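Local coordinates for amidohydrolase (Xanthomonas campestris pv. campestris, PDB 4DZH), which probably deaminates adenosine-type substrates such as 5'-methylthioadenosine, as a zinc-binding TIM-barrel member of the amidohydrolase superfamily, at residues A[378-384]-A[410-416]; A[152-156]-A[415-420]; A[70-74]-A[370-374]. All blocks are in the same frame, centred on the assembly; numbering follows the deposited sequence.

Contact 1 of 3, residues A[378-384]-A[410-416]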
ATOM      1  N   GLN A 378      17.378 -15.625  17.790  1.00 17.86           N
ATOM      2  CA  GLN A 378      18.315 -15.049  16.822  1.00 19.58           C
ATOM      3  C   GLN A 378      18.056 -13.564  16.619  1.00 22.12           C
ATOM      4  O   GLN A 378      16.905 -13.109  16.657  1.00 21.99           O
ATOM      5  CB  GLN A 378      18.134 -15.751  15.474  1.00 19.21           C
ATOM      6  CG  GLN A 378      18.490 -17.248  15.483  1.00 19.55           C
ATOM      7  CD  GLN A 378      19.964 -17.501  15.701  1.00 23.18           C
ATOM      8  OE1 GLN A 378      20.797 -17.161  14.864  1.00 27.62           O
ATOM      9  NE2 GLN A 378      20.294 -18.132  16.818  1.00 27.10           N
ATOM     10  N   ALA A 379      19.133 -12.821  16.417  1.00 20.04           N
ATOM     11  CA  ALA A 379      19.055 -11.369  16.286  1.00 18.63           C
ATOM     12  C   ALA A 379      18.700 -10.976  14.848  1.00 16.90           C
ATOM     13  O   ALA A 379      19.529 -10.433  14.127  1.00 17.93           O
ATOM     14  CB  ALA A 379      20.348 -10.733  16.702  1.00 21.34           C
ATOM     15  N   ASP A 380      17.484 -11.320  14.448  1.00 17.18           N
ATOM     16  CA  ASP A 380      16.897 -10.837  13.181  1.00 17.16           C
ATOM     17  C   ASP A 380      16.032  -9.612  13.538  1.00 17.97           C
ATOM     18  O   ASP A 380      14.910  -9.752  14.081  1.00 18.16           O
ATOM     19  CB  ASP A 380      15.999 -11.897  12.563  1.00 14.84           C
ATOM     20  CG  ASP A 380      16.761 -13.153  12.045  1.00 19.29           C
ATOM     21  OD1 ASP A 380      17.945 -13.398  12.363  1.00 18.53           O
ATOM     22  OD2 ASP A 380      16.113 -13.901  11.258  1.00 20.91           O
ATOM     23  N   LEU A 381      16.557  -8.433  13.232  1.00 16.62           N
ATOM     24  CA  LEU A 381      16.028  -7.177  13.771  1.00 17.51           C
ATOM     25  C   LEU A 381      16.000  -6.110  12.697  1.00 14.22           C
ATOM     26  O   LEU A 381      16.858  -6.119  11.793  1.00 17.52           O
ATOM     27  CB  LEU A 381      16.919  -6.683  14.902  1.00 19.91           C
ATOM     28  CG  LEU A 381      17.090  -7.690  16.040  1.00 19.73           C
ATOM     29  CD1 LEU A 381      18.183  -7.256  16.986  1.00 20.75           C
ATOM     30  CD2 LEU A 381      15.777  -7.822  16.761  1.00 17.14           C
ATOM     31  N   VAL A 382      15.055  -5.199  12.861  1.00 15.74           N
ATOM     32  CA  VAL A 382      14.873  -4.082  11.923  1.00 16.97           C
ATOM     33  C   VAL A 382      14.642  -2.773  12.690  1.00 15.40           C
ATOM     34  O   VAL A 382      13.828  -2.724  13.630  1.00 16.84           O
ATOM     35  CB  VAL A 382      13.672  -4.387  10.997  1.00 16.06           C
ATOM     36  CG1 VAL A 382      13.394  -3.141  10.096  1.00 21.25           C
ATOM     37  CG2 VAL A 382      13.999  -5.583  10.124  1.00 19.74           C
ATOM     38  N   CYS A 383      15.325  -1.716  12.234  1.00 18.49           N
ATOM     39  CA  CYS A 383      15.097  -0.341  12.713  1.00 17.51           C
ATOM     40  C   CYS A 383      14.239   0.360  11.668  1.00 17.15           C
ATOM     41  O   CYS A 383      14.619   0.384  10.497  1.00 19.79           O
ATOM     42  CB  CYS A 383      16.418   0.418  12.855  1.00 20.96           C
ATOM     43  SG  CYS A 383      17.261   0.024  14.414  1.00 25.88           S
ATOM     44  N   VAL A 384      13.129   0.920  12.117  1.00 16.05           N
ATOM     45  CA  VAL A 384      12.241   1.713  11.237  1.00 14.58           C
ATOM     46  C   VAL A 384      12.342   3.150  11.736  1.00 19.43           C
ATOM     47  O   VAL A 384      11.944   3.413  12.869  1.00 19.84           O
ATOM     48  CB  VAL A 384      10.772   1.208  11.327  1.00 15.53           C
ATOM     49  CG1 VAL A 384       9.916   1.951  10.301  1.00 15.65           C
ATOM     50  CG2 VAL A 384      10.726  -0.254  11.001  1.00 19.66           C
ATOM     51  N   VAL A 410      12.577   1.786   6.567  1.00 15.52           N
ATOM     52  CA  VAL A 410      13.551   0.848   7.140  1.00 13.95           C
ATOM     53  C   VAL A 410      14.960   1.378   6.945  1.00 19.19           C
ATOM     54  O   VAL A 410      15.369   1.664   5.815  1.00 19.94           O
ATOM     55  CB  VAL A 410      13.401  -0.554   6.472  1.00 14.61           C
ATOM     56  CG1 VAL A 410      14.529  -1.504   6.900  1.00 18.64           C
ATOM     57  CG2 VAL A 410      11.997  -1.146   6.814  1.00 18.28           C
ATOM     58  N   THR A 411      15.743   1.504   8.012  1.00 17.40           N
ATOM     59  CA  THR A 411      17.106   2.014   7.851  1.00 17.93           C
ATOM     60  C   THR A 411      18.206   1.019   8.142  1.00 18.63           C
ATOM     61  O   THR A 411      19.259   1.052   7.523  1.00 18.66           O
ATOM     62  CB  THR A 411      17.346   3.239   8.738  1.00 19.35           C
ATOM     63  OG1 THR A 411      17.095   2.892  10.107  1.00 22.35           O
ATOM     64  CG2 THR A 411      16.405   4.402   8.315  1.00 20.75           C
ATOM     65  N   ASP A 412      17.921   0.082   9.028  1.00 19.15           N
ATOM     66  CA  ASP A 412      18.924  -0.925   9.381  1.00 17.71           C
ATOM     67  C   ASP A 412      18.274  -2.296   9.578  1.00 14.83           C
ATOM     68  O   ASP A 412      17.178  -2.379  10.109  1.00 18.85           O
ATOM     69  CB  ASP A 412      19.692  -0.523  10.648  1.00 20.44           C
ATOM     70  CG  ASP A 412      20.363   0.873  10.528  1.00 20.78           C
ATOM     71  OD1 ASP A 412      21.526   0.977  10.059  1.00 23.02           O
ATOM     72  OD2 ASP A 412      19.699   1.865  10.870  1.00 25.77           O
ATOM     73  N   VAL A 413      19.009  -3.300   9.150  1.00 14.43           N
ATOM     74  CA  VAL A 413      18.562  -4.688   9.201  1.00 16.15           C
ATOM     75  C   VAL A 413      19.715  -5.599   9.588  1.00 15.71           C
ATOM     76  O   VAL A 413      20.831  -5.524   9.017  1.00 18.54           O
ATOM     77  CB  VAL A 413      18.081  -5.111   7.813  1.00 16.11           C
ATOM     78  CG1 VAL A 413      17.768  -6.616   7.807  1.00 18.69           C
ATOM     79  CG2 VAL A 413      16.868  -4.290   7.435  1.00 18.15           C
ATOM     80  N   TRP A 414      19.447  -6.481  10.545  1.00 19.95           N
ATOM     81  CA  TRP A 414      20.396  -7.527  10.935  1.00 19.60           C
ATOM     82  C   TRP A 414      19.712  -8.876  10.820  1.00 16.06           C
ATOM     83  O   TRP A 414      18.520  -8.992  11.146  1.00 16.19           O
ATOM     84  CB  TRP A 414      20.812  -7.379  12.390  1.00 17.78           C
ATOM     85  CG  TRP A 414      21.526  -6.105  12.731  1.00 20.23           C
ATOM     86  CD1 TRP A 414      22.890  -5.930  12.852  1.00 19.63           C
ATOM     87  CD2 TRP A 414      20.929  -4.847  13.039  1.00 20.74           C
ATOM     88  NE1 TRP A 414      23.171  -4.630  13.221  1.00 27.49           N
ATOM     89  CE2 TRP A 414      21.990  -3.950  13.361  1.00 22.19           C
ATOM     90  CE3 TRP A 414      19.609  -4.390  13.106  1.00 22.90           C
ATOM     91  CZ2 TRP A 414      21.758  -2.615  13.684  1.00 23.87           C
ATOM     92  CZ3 TRP A 414      19.385  -3.035  13.444  1.00 26.18           C
ATOM     93  CH2 TRP A 414      20.457  -2.183  13.734  1.00 23.06           C
ATOM     94  N   ILE A 415      20.482  -9.881  10.394  1.00 14.71           N
ATOM     95  CA  ILE A 415      20.026 -11.283  10.338  1.00 14.28           C
ATOM     96  C   ILE A 415      21.076 -12.098  11.081  1.00 17.51           C
ATOM     97  O   ILE A 415      22.273 -12.103  10.715  1.00 16.78           O
ATOM     98  CB  ILE A 415      19.858 -11.827   8.900  1.00 17.36           C
ATOM     99  CG1 ILE A 415      18.869 -10.945   8.126  1.00 20.71           C
ATOM    100  CG2 ILE A 415      19.396 -13.337   8.899  1.00 16.39           C
ATOM    101  CD1 ILE A 415      18.523 -11.495   6.708  1.00 20.04           C
ATOM    102  N   ALA A 416      20.619 -12.762  12.132  1.00 15.98           N
ATOM    103  CA  ALA A 416      21.550 -13.472  13.056  1.00 19.19           C
ATOM    104  C   ALA A 416      22.664 -12.515  13.537  1.00 22.06           C
ATOM    105  O   ALA A 416      23.848 -12.896  13.655  1.00 21.41           O
ATOM    106  CB  ALA A 416      22.130 -14.710  12.387  1.00 17.54           C
TER

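Contact 2 of 3, residues A[152-156]-A[415-420]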
ATOM      1  N   GLN A 152      24.384 -17.849   1.016  1.00 19.08           N
ATOM      2  CA  GLN A 152      25.528 -16.960   0.682  1.00 20.83           C
ATOM      3  C   GLN A 152      25.283 -15.508   1.158  1.00 20.90           C
ATOM      4  O   GLN A 152      26.210 -14.785   1.584  1.00 23.54           O
ATOM      5  CB  GLN A 152      25.766 -17.015  -0.840  1.00 25.68           C
ATOM      6  CG  GLN A 152      26.838 -16.065  -1.396  1.00 37.06           C
ATOM      7  CD  GLN A 152      26.589 -15.719  -2.871  1.00 45.83           C
ATOM      8  OE1 GLN A 152      25.953 -16.497  -3.605  1.00 50.74           O
ATOM      9  NE2 GLN A 152      27.077 -14.536  -3.308  1.00 44.62           N
ATOM     10  N   HIS A 153      24.027 -15.061   1.113  1.00 17.03           N
ATOM     11  CA  HIS A 153      23.710 -13.712   1.511  1.00 16.52           C
ATOM     12  C   HIS A 153      23.373 -13.580   2.985  1.00 15.65           C
ATOM     13  O   HIS A 153      22.990 -12.476   3.459  1.00 19.64           O
ATOM     14  CB  HIS A 153      22.534 -13.152   0.675  1.00 18.36           C
ATOM     15  CG  HIS A 153      22.914 -12.812  -0.729  1.00 20.68           C
ATOM     16  ND1 HIS A 153      22.958 -13.744  -1.734  1.00 22.34           N
ATOM     17  CD2 HIS A 153      23.369 -11.653  -1.264  1.00 26.10           C
ATOM     18  CE1 HIS A 153      23.374 -13.165  -2.852  1.00 22.37           C
ATOM     19  NE2 HIS A 153      23.635 -11.902  -2.589  1.00 28.04           N
ATOM     20  N   GLY A 154      23.460 -14.685   3.710  1.00 16.67           N
ATOM     21  CA  GLY A 154      23.051 -14.665   5.095  1.00 19.44           C
ATOM     22  C   GLY A 154      21.588 -14.387   5.377  1.00 20.46           C
ATOM     23  O   GLY A 154      21.264 -13.764   6.374  1.00 20.71           O
ATOM     24  N   PHE A 155      20.696 -14.879   4.511  1.00 15.68           N
ATOM     25  CA  PHE A 155      19.295 -14.522   4.576  1.00 16.20           C
ATOM     26  C   PHE A 155      18.509 -15.770   4.977  1.00 16.36           C
ATOM     27  O   PHE A 155      18.803 -16.842   4.473  1.00 20.00           O
ATOM     28  CB  PHE A 155      18.839 -13.978   3.200  1.00 18.00           C
ATOM     29  CG  PHE A 155      17.466 -13.359   3.215  1.00 12.81           C
ATOM     30  CD1 PHE A 155      16.307 -14.141   3.158  1.00 13.16           C
ATOM     31  CD2 PHE A 155      17.334 -11.987   3.293  1.00 13.51           C
ATOM     32  CE1 PHE A 155      15.044 -13.547   3.204  1.00 15.57           C
ATOM     33  CE2 PHE A 155      16.061 -11.370   3.361  1.00 14.58           C
ATOM     34  CZ  PHE A 155      14.912 -12.154   3.295  1.00 15.35           C
ATOM     35  N   ARG A 156      17.570 -15.633   5.927  1.00 15.10           N
ATOM     36  CA  ARG A 156      16.897 -16.811   6.472  1.00 16.39           C
ATOM     37  C   ARG A 156      15.777 -17.310   5.555  1.00 15.40           C
ATOM     38  O   ARG A 156      15.006 -16.529   4.999  1.00 15.82           O
ATOM     39  CB  ARG A 156      16.330 -16.481   7.853  1.00 14.99           C
ATOM     40  CG  ARG A 156      16.001 -17.734   8.698  1.00 17.52           C
ATOM     41  CD  ARG A 156      15.553 -17.311  10.088  1.00 17.51           C
ATOM     42  NE  ARG A 156      16.575 -16.504  10.743  1.00 17.58           N
ATOM     43  CZ  ARG A 156      17.668 -17.010  11.322  1.00 17.87           C
ATOM     44  NH1 ARG A 156      17.908 -18.330  11.296  1.00 21.41           N
ATOM     45  NH2 ARG A 156      18.538 -16.198  11.908  1.00 19.97           N
ATOM     46  N   ILE A 415      20.482  -9.881  10.394  1.00 14.71           N
ATOM     47  CA  ILE A 415      20.026 -11.283  10.338  1.00 14.28           C
ATOM     48  C   ILE A 415      21.076 -12.098  11.081  1.00 17.51           C
ATOM     49  O   ILE A 415      22.273 -12.103  10.715  1.00 16.78           O
ATOM     50  CB  ILE A 415      19.858 -11.827   8.900  1.00 17.36           C
ATOM     51  CG1 ILE A 415      18.869 -10.945   8.126  1.00 20.71           C
ATOM     52  CG2 ILE A 415      19.396 -13.337   8.899  1.00 16.39           C
ATOM     53  CD1 ILE A 415      18.523 -11.495   6.708  1.00 20.04           C
ATOM     54  N   ALA A 416      20.619 -12.762  12.132  1.00 15.98           N
ATOM     55  CA  ALA A 416      21.550 -13.472  13.056  1.00 19.19           C
ATOM     56  C   ALA A 416      22.664 -12.515  13.537  1.00 22.06           C
ATOM     57  O   ALA A 416      23.848 -12.896  13.655  1.00 21.41           O
ATOM     58  CB  ALA A 416      22.130 -14.710  12.387  1.00 17.54           C
ATOM     59  N   GLY A 417      22.274 -11.263  13.783  1.00 19.81           N
ATOM     60  CA  GLY A 417      23.180 -10.255  14.278  1.00 19.31           C
ATOM     61  C   GLY A 417      24.165  -9.707  13.255  1.00 19.95           C
ATOM     62  O   GLY A 417      24.978  -8.857  13.616  1.00 24.51           O
ATOM     63  N   LYS A 418      24.116 -10.159  11.995  1.00 17.06           N
ATOM     64  CA  LYS A 418      25.067  -9.669  11.003  1.00 18.83           C
ATOM     65  C   LYS A 418      24.388  -8.514  10.271  1.00 20.13           C
ATOM     66  O   LYS A 418      23.240  -8.670   9.851  1.00 21.24           O
ATOM     67  CB  LYS A 418      25.430 -10.757   9.985  1.00 19.86           C
ATOM     68  CG  LYS A 418      26.041 -12.066  10.540  1.00 25.78           C
ATOM     69  CD  LYS A 418      27.221 -11.811  11.406  1.00 32.42           C
ATOM     70  CE  LYS A 418      27.878 -13.140  11.821  1.00 38.37           C
ATOM     71  NZ  LYS A 418      28.940 -12.939  12.867  1.00 46.58           N
ATOM     72  N   PRO A 419      25.068  -7.363  10.144  1.00 23.38           N
ATOM     73  CA  PRO A 419      24.459  -6.221   9.427  1.00 22.10           C
ATOM     74  C   PRO A 419      24.247  -6.527   7.963  1.00 20.78           C
ATOM     75  O   PRO A 419      25.205  -6.929   7.284  1.00 22.84           O
ATOM     76  CB  PRO A 419      25.517  -5.108   9.536  1.00 25.22           C
ATOM     77  CG  PRO A 419      26.480  -5.562  10.593  1.00 27.61           C
ATOM     78  CD  PRO A 419      26.415  -7.071  10.677  1.00 24.03           C
ATOM     79  N   LYS A 420      23.010  -6.324   7.478  1.00 20.07           N
ATOM     80  CA  LYS A 420      22.671  -6.558   6.081  1.00 18.81           C
ATOM     81  C   LYS A 420      22.362  -5.267   5.385  1.00 15.30           C
ATOM     82  O   LYS A 420      22.596  -5.144   4.172  1.00 19.94           O
ATOM     83  CB  LYS A 420      21.400  -7.413   5.976  1.00 17.02           C
ATOM     84  CG  LYS A 420      21.430  -8.630   6.895  1.00 24.28           C
ATOM     85  CD  LYS A 420      22.656  -9.404   6.665  1.00 26.71           C
ATOM     86  CE  LYS A 420      22.848  -9.800   5.228  1.00 28.51           C
ATOM     87  NZ  LYS A 420      24.099 -10.610   5.097  1.00 37.50           N
TER
HETATM   88  O   HOH W   1      23.152 -13.517   8.508  1.00 22.04           O

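Contact 3 of 3, residues A[70-74]-A[370-374]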
ATOM      1  N   ALA A  70      11.954   2.793  15.688  1.00 23.20           N
ATOM      2  CA  ALA A  70      11.409   1.594  16.338  1.00 24.27           C
ATOM      3  C   ALA A  70      12.290   0.423  15.951  1.00 21.96           C
ATOM      4  O   ALA A  70      12.685   0.281  14.797  1.00 21.52           O
ATOM      5  CB  ALA A  70      10.002   1.327  15.863  1.00 24.70           C
ATOM      6  N   LEU A  71      12.621  -0.430  16.919  1.00 22.08           N
ATOM      7  CA  LEU A  71      13.325  -1.680  16.648  1.00 21.19           C
ATOM      8  C   LEU A  71      12.329  -2.825  16.838  1.00 21.01           C
ATOM      9  O   LEU A  71      11.660  -2.906  17.871  1.00 22.47           O
ATOM     10  CB  LEU A  71      14.531  -1.824  17.606  1.00 23.11           C
ATOM     11  CG  LEU A  71      15.443  -3.049  17.424  1.00 22.76           C
ATOM     12  CD1 LEU A  71      16.172  -3.126  16.106  1.00 22.69           C
ATOM     13  CD2 LEU A  71      16.482  -3.056  18.563  1.00 25.72           C
ATOM     14  N   MET A  72      12.184  -3.657  15.814  1.00 21.15           N
ATOM     15  CA  MET A  72      11.236  -4.779  15.831  1.00 20.91           C
ATOM     16  C   MET A  72      11.915  -6.003  15.179  1.00 18.81           C
ATOM     17  O   MET A  72      12.982  -5.879  14.547  1.00 19.30           O
ATOM     18  CB  MET A  72       9.979  -4.393  15.044  1.00 19.82           C
ATOM     19  CG  MET A  72      10.234  -4.209  13.582  1.00 19.84           C
ATOM     20  SD  MET A  72       8.749  -3.628  12.748  1.00 23.40           S
ATOM     21  CE  MET A  72       9.221  -4.052  11.073  1.00 23.75           C
ATOM     22  N   PRO A  73      11.314  -7.206  15.332  1.00 18.30           N
ATOM     23  CA  PRO A  73      11.840  -8.386  14.619  1.00 17.44           C
ATOM     24  C   PRO A  73      11.683  -8.195  13.120  1.00 16.59           C
ATOM     25  O   PRO A  73      10.762  -7.480  12.698  1.00 19.51           O
ATOM     26  CB  PRO A  73      10.908  -9.517  15.069  1.00 19.88           C
ATOM     27  CG  PRO A  73      10.255  -9.036  16.370  1.00 19.15           C
ATOM     28  CD  PRO A  73      10.098  -7.532  16.110  1.00 20.52           C
ATOM     29  N   GLY A  74      12.577  -8.836  12.357  1.00 17.50           N
ATOM     30  CA  GLY A  74      12.407  -8.821  10.912  1.00 17.72           C
ATOM     31  C   GLY A  74      11.048  -9.359  10.522  1.00 19.26           C
ATOM     32  O   GLY A  74      10.467 -10.245  11.150  1.00 18.58           O
ATOM     33  N   ILE A 370      13.001 -17.171  15.902  1.00 21.10           N
ATOM     34  CA  ILE A 370      12.776 -15.789  15.420  1.00 21.65           C
ATOM     35  C   ILE A 370      11.360 -15.301  15.730  1.00 21.16           C
ATOM     36  O   ILE A 370      10.516 -16.048  16.228  1.00 19.67           O
ATOM     37  CB  ILE A 370      13.032 -15.622  13.884  1.00 21.61           C
ATOM     38  CG1 ILE A 370      11.982 -16.382  13.085  1.00 21.55           C
ATOM     39  CG2 ILE A 370      14.434 -16.113  13.479  1.00 23.87           C
ATOM     40  CD1 ILE A 370      12.152 -16.269  11.556  1.00 20.92           C
ATOM     41  N   GLY A 371      11.068 -14.044  15.399  1.00 18.73           N
ATOM     42  CA  GLY A 371       9.686 -13.576  15.437  1.00 20.23           C
ATOM     43  C   GLY A 371       9.340 -12.697  16.625  1.00 21.51           C
ATOM     44  O   GLY A 371       8.255 -12.097  16.657  1.00 22.53           O
ATOM     45  N   SER A 372      10.221 -12.677  17.637  1.00 19.57           N
ATOM     46  CA  SER A 372      10.030 -11.790  18.772  1.00 21.24           C
ATOM     47  C   SER A 372      11.386 -11.420  19.336  1.00 21.35           C
ATOM     48  O   SER A 372      12.383 -12.077  19.018  1.00 21.20           O
ATOM     49  CB  SER A 372       9.168 -12.472  19.838  1.00 21.88           C
ATOM     50  OG  SER A 372       9.736 -13.735  20.177  1.00 22.84           O
ATOM     51  N   ILE A 373      11.442 -10.322  20.089  1.00 18.42           N
ATOM     52  CA  ILE A 373      12.698  -9.871  20.684  1.00 19.96           C
ATOM     53  C   ILE A 373      12.720 -10.391  22.110  1.00 25.94           C
ATOM     54  O   ILE A 373      12.239  -9.732  23.051  1.00 27.44           O
ATOM     55  CB  ILE A 373      12.867  -8.326  20.640  1.00 21.48           C
ATOM     56  CG1 ILE A 373      12.557  -7.834  19.199  1.00 18.19           C
ATOM     57  CG2 ILE A 373      14.278  -7.931  21.102  1.00 24.21           C
ATOM     58  CD1 ILE A 373      12.849  -6.332  18.975  1.00 20.43           C
ATOM     59  N   GLU A 374      13.233 -11.608  22.240  1.00 24.40           N
ATOM     60  CA  GLU A 374      13.294 -12.310  23.527  1.00 25.90           C
ATOM     61  C   GLU A 374      14.691 -12.901  23.633  1.00 25.83           C
ATOM     62  O   GLU A 374      15.264 -13.337  22.629  1.00 24.44           O
ATOM     63  CB  GLU A 374      12.252 -13.406  23.576  1.00 26.80           C
ATOM     64  CG  GLU A 374      10.802 -12.912  23.492  1.00 29.11           C
ATOM     65  CD  GLU A 374       9.806 -14.040  23.684  1.00 30.58           C
ATOM     66  OE1 GLU A 374       9.611 -14.468  24.842  1.00 35.81           O
ATOM     67  OE2 GLU A 374       9.234 -14.555  22.696  1.00 25.65           O
TER

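Contact 1 of 3, residues A[378-384]-A[410-416]
Four backbone hydrogen bonds join L381 and C383 to W414, D412 and T411, tying strand 381-384 to strand 410-415 in antiparallel fashion. L381 and W414 form a hydrogen-bonded pair, exchanging bonds in both directions; the one from W414 N to L381 O measures 2.9 Å. C383 N reaches D412 O, but C383 O takes T411 N, because the register slips by one residue before V384 faces V410: a beta bulge. CA-H...O contacts, such as V382 CA to D412 O, fill the intervals.

Beyond the strand end a side chain replaces the backbone acceptor. D380 OD1 receives A416 N at 2.8 Å, on its anti side and 30° out of the carboxylate plane, while OD2 forms a salt bridge with R156. An aspartate suits this buried place because both oxygens are used.

Apolar contacts differ between the faces. On one, V382 crosses V410 at about a right angle, V382 CG1 lying 3.8 Å from V410 CG1, and runs side by side with V413. On the other, the W414 indole turns its edge to C383 SG, 3.8 Å from W414 CZ3, a sulfur-aromatic contact in the ring plane. With CG anti to the carbonyl carbon (chi1 -62°), the six-membered ring extends along the neighbouring strand past L381 CB.

The arrangement is an antiparallel pair with a beta bulge at T411 and D412, opposite C383, within the mixed sheet that also contains strand 69-80.

Contact 2 of 3, residues A[152-156]-A[415-420]
The F155 ring and the R156 guanidinium both meet the turn around I415 obliquely. I415 CD1 comes to 3.6 Å from F155 CD2, and A416 CB lies 3.9 Å from R156 NH2. The turn is a type I' beta turn from I415 to K418, linking strands 410-415 and 418-422; it packs against a Schellman motif at G154, where helix 143-152 ends and the chain heads into strand 156-163.

I415 lies between these elements. Its CG1 is anti to the carbonyl carbon (chi1 -57°), which sends CD1 towards the phenylalanine, whereas I415 CG2, the other branch, anti to the backbone N, comes to 3.2 Å from G154 O, which CD1 also approaches. A branched aliphatic side chain can thus touch the ring and the peptide together. F155 also packs on M128 and L129 of helix 114-130. R156 NH2 makes van der Waals contact with the A416 methyl, while NE is held in the salt bridge to D380.

Glycine suits position 154 because its positive phi is easily adopted without a side chain, and a CB there would crowd the K420 ammonium. A single water donates to both G154 O and I415 O, joining the two chain segments through their carbonyls. K420 reaches the helix end with a chain bent at chi2 and chi3: its NZ donates to H153 O at 2.7 Å, from 42° above the carbonyl plane.

Contact 3 of 3, residues A[70-74]-A[370-374]
P73 and I373 cross at about a right angle, the puckered pyrrolidine ring meeting the stem of the isoleucine. Both CB atoms point into the contact. The ring corner P73 CG is 3.8 Å from I373 CG1, and P73 CD is near both CG1 and CD1 of the same residue. In I373, CG1 stands anti to the carbonyl carbon (chi1 -49°), which sets it over one side of the ring; the extended chi2 (-173°) carries CD1 on beyond, back along the strand toward L71 and M72. There I373 CD1 settles 3.8 Å from L71 O and 3.9 Å from M72 CA, against the backbone more than against side chains; the approach to L71 CG is looser.

The same ring corner also meets the two residues before I373. P73 CG touches S372 CA and G371 O, each at 3.7 Å. At G371 the backbone has positive phi (104°), with angles at which a CB would be jammed against the preceding carbonyl oxygen, so glycine fits the bend. M72 points its CB away from the loop, as expected of alternate residues on a strand.

S372 likewise points away, and S372 OG donates to E374 OE2 at 2.7 Å, on the anti lone pair; K377 NZ donates to the same OG. P73 packs further on T357 of helix 349-363.

Here a loop covers the first part of strand 69-80, where it pairs with strand 381-385 before leading to the zinc ligands H79 and H81. I373 reaches across to I45 and V48 of strand 44-50, joining two sheets, consistent with the small beta domain that accompanies the TIM barrel in this superfamily.

How the contacts relate
All three contacts reach one mixed sheet, in which strand 381-385 lies between strands 69-80 and 410-415. Contacts 1 and 3 are buried, whereas contact 2 is only partly so. Their chemistry follows their place: contact 1 relies on regular backbone bonding between strands, contact 2 on a lysine, a water and one isoleucine where a turn meets a helix end, and contact 3 on apolar packing of a loop over a strand. Contacts 1 and 2 share I415 and A416 and are further joined by a probable backbone hydrogen bond between V413 O and K420 N. Contact 1 meets contact 3 through backbone bonds from V382 to M72 and V384 to A70. I370 of contact 3 packs against both D380 and R156.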